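Local coordinates for triacylglycerol lipase (Clostridium botulinum, PDB 5AH1), which hydrolyses synthetic polyesters and, as its name implies, probably triacylglycerols, as a zinc-binding alpha/beta-hydrolase, at residues N128-C133 with L271-L276. Residues are numbered along the deposited sequence; the frame is centred on the assembly and turned at random.
Sequences NWDRAC and LDQWGL. With ZN (zinc ion), chain B.
D130, in the first turn of helix 128-140, and Q273, in a short 3-10 segment, are the closest residues of the two backbones, yet their CA atoms stand 9.2 Å apart, a gap that the carboxylate of D130 and the amide of Q273 span. The carboxylate divides its work: D130 OD1 binds the zinc ion at 1.9 Å. D130 OD2 lies farther from the metal, at 2.7 Å, a long and at most secondary bond, and faces the 271-276 side. There Q273 NE2 donates a hydrogen bond of 2.9 Å to D130 OD2, nearly straight at 160° at the hydrogen. The oxygen lies in the amide plane of Q273, whereas NE2 reaches it on the anti side of the carboxylate, 31° out of that plane. Q273 gets there by a folded chain: CG sits between the backbone N and the carbonyl carbon (chi1 77°), and a second bend at chi2 turns the amide toward D130 OD2. A water adds a further grip on the same oxygen, its O donating to D130 OD2 at 2.7 Å. That water oxygen lies at the edge of the W274 ring, in its plane, and accepts from W274 NE1 at 3.2 Å. With the zinc on OD1 and two donors on OD2, the rotation of the carboxylate should be restrained; Q273 directly, and W274 through the water, are second-shell residues of the zinc site. H150, H156 and D302 complete that site, and Q273 also packs on H156, W274 on D302. Helix 128-140 follows strand 117-120, an outermost strand of the parallel alpha/beta-hydrolase sheet, and rests against helix 183-197; the contact ties it to the loop between helices 242-257 and 284-292, where L271 packs on V291.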
loop_
_atom_site.group_PDB
_atom_site.type_symbol
_atom_site.label_atom_id
_atom_site.label_comp_id
_atom_site.label_asym_id
_atom_site.label_seq_id
_atom_site.Cartn_x
_atom_site.Cartn_y
_atom_site.Cartn_z
ATOM N N ASN A 128 0.777 6.698 7.663
ATOM C CA ASN A 128 0.119 7.149 6.440
ATOM C C ASN A 128 0.180 8.670 6.285
ATOM O O ASN A 128 0.329 9.169 5.171
ATOM C CB ASN A 128 -1.323 6.640 6.406
ATOM C CG ASN A 128 -1.401 5.212 5.932
ATOM O OD1 ASN A 128 -0.923 4.903 4.832
ATOM N ND2 ASN A 128 -2.023 4.340 6.713
ATOM N N TRP A 129 0.061 9.414 7.377
ATOM C CA TRP A 129 0.243 10.861 7.292
ATOM C C TRP A 129 1.636 11.185 6.746
ATOM O O TRP A 129 1.800 11.961 5.789
ATOM C CB TRP A 129 0.079 11.493 8.665
ATOM C CG TRP A 129 0.357 12.977 8.701
ATOM C CD1 TRP A 129 1.593 13.590 8.747
ATOM C CD2 TRP A 129 -0.611 14.045 8.708
ATOM N NE1 TRP A 129 1.441 14.950 8.781
ATOM C CE2 TRP A 129 0.105 15.255 8.765
ATOM C CE3 TRP A 129 -2.019 14.093 8.661
ATOM C CZ2 TRP A 129 -0.532 16.494 8.828
ATOM C CZ3 TRP A 129 -2.637 15.318 8.712
ATOM C CH2 TRP A 129 -1.901 16.501 8.780
ATOM N N ASP A 130 2.663 10.586 7.352
ATOM C CA ASP A 130 4.026 10.902 6.946
ATOM C C ASP A 130 4.232 10.501 5.480
ATOM O O ASP A 130 4.821 11.244 4.699
ATOM C CB ASP A 130 5.059 10.197 7.830
ATOM C CG ASP A 130 5.124 10.739 9.279
ATOM O OD1 ASP A 130 4.308 11.611 9.683
ATOM O OD2 ASP A 130 6.033 10.280 10.016
ATOM N N ARG A 131 3.755 9.316 5.126
ATOM C CA ARG A 131 3.852 8.839 3.751
ATOM C C ARG A 131 3.115 9.721 2.750
ATOM O O ARG A 131 3.578 9.903 1.638
ATOM C CB ARG A 131 3.386 7.389 3.687
ATOM C CG ARG A 131 4.386 6.417 4.373
ATOM C CD ARG A 131 3.774 5.057 4.626
ATOM N NE ARG A 131 3.034 4.509 3.487
ATOM C CZ ARG A 131 3.402 3.458 2.757
ATOM N NH1 ARG A 131 4.601 2.886 2.880
ATOM N NH2 ARG A 131 2.568 3.018 1.829
ATOM N N ALA A 132 1.970 10.258 3.140
ATOM C CA ALA A 132 1.240 11.170 2.271
ATOM C C ALA A 132 2.012 12.475 2.033
ATOM O O ALA A 132 2.047 12.980 0.911
ATOM C CB ALA A 132 -0.146 11.446 2.817
ATOM N N CYS A 133 2.627 13.015 3.085
ATOM C CA CYS A 133 3.450 14.203 2.944
ATOM C C CYS A 133 4.645 13.919 2.051
ATOM O O CYS A 133 5.040 14.752 1.241
ATOM C CB CYS A 133 3.933 14.687 4.313
ATOM S SG CYS A 133 2.604 15.240 5.437
ATOM N N LEU A 271 13.691 6.754 7.919
ATOM C CA LEU A 271 13.178 7.255 9.194
ATOM C C LEU A 271 13.928 8.518 9.647
ATOM O O LEU A 271 14.095 8.750 10.840
ATOM C CB LEU A 271 13.236 6.137 10.248
ATOM C CG LEU A 271 12.229 5.011 9.964
ATOM C CD1 LEU A 271 12.569 3.777 10.769
ATOM C CD2 LEU A 271 10.793 5.445 10.224
ATOM N N ASP A 272 14.339 9.327 8.680
ATOM C CA ASP A 272 15.046 10.581 8.918
ATOM C C ASP A 272 14.341 11.456 9.956
ATOM O O ASP A 272 14.992 12.088 10.791
ATOM C CB ASP A 272 15.161 11.401 7.626
ATOM C CG ASP A 272 15.828 10.658 6.485
ATOM O OD1 ASP A 272 15.603 9.445 6.313
ATOM O OD2 ASP A 272 16.566 11.327 5.734
ATOM N N GLN A 273 13.014 11.509 9.886
ATOM C CA GLN A 273 12.256 12.454 10.698
ATOM C C GLN A 273 12.321 12.116 12.178
ATOM O O GLN A 273 12.130 12.983 13.011
ATOM C CB GLN A 273 10.803 12.593 10.210
ATOM C CG GLN A 273 9.848 11.454 10.573
ATOM C CD GLN A 273 9.943 10.273 9.640
ATOM O OE1 GLN A 273 11.026 9.875 9.204
ATOM N NE2 GLN A 273 8.795 9.695 9.323
ATOM N N TRP A 274 12.583 10.840 12.461
ATOM C CA TRP A 274 12.711 10.321 13.813
ATOM C C TRP A 274 14.144 10.303 14.326
ATOM O O TRP A 274 14.393 9.788 15.403
ATOM C CB TRP A 274 12.147 8.897 13.878
ATOM C CG TRP A 274 10.662 8.813 13.644
ATOM C CD1 TRP A 274 10.025 8.337 12.532
ATOM C CD2 TRP A 274 9.632 9.220 14.548
ATOM N NE1 TRP A 274 8.664 8.419 12.683
ATOM C CE2 TRP A 274 8.395 8.940 13.924
ATOM C CE3 TRP A 274 9.633 9.772 15.835
ATOM C CZ2 TRP A 274 7.183 9.217 14.529
ATOM C CZ3 TRP A 274 8.428 10.036 16.436
ATOM C CH2 TRP A 274 7.210 9.747 15.787
ATOM N N GLY A 275 15.086 10.859 13.573
ATOM C CA GLY A 275 16.481 10.827 13.975
ATOM C C GLY A 275 17.069 9.439 13.833
ATOM O O GLY A 275 18.036 9.110 14.523
ATOM N N LEU A 276 16.518 8.645 12.913
ATOM C CA LEU A 276 16.963 7.276 12.703
ATOM C C LEU A 276 17.599 7.049 11.326
ATOM O O LEU A 276 17.501 5.964 10.779
ATOM C CB LEU A 276 15.798 6.299 12.951
ATOM C CG LEU A 276 15.348 6.212 14.419
ATOM C CD1 LEU A 276 14.096 5.372 14.533
ATOM C CD2 LEU A 276 16.456 5.655 15.303
HETATM ZN ZN ZN B . 4.556 11.931 11.578
HETATM O O HOH W 1 6.125 7.722 10.925
#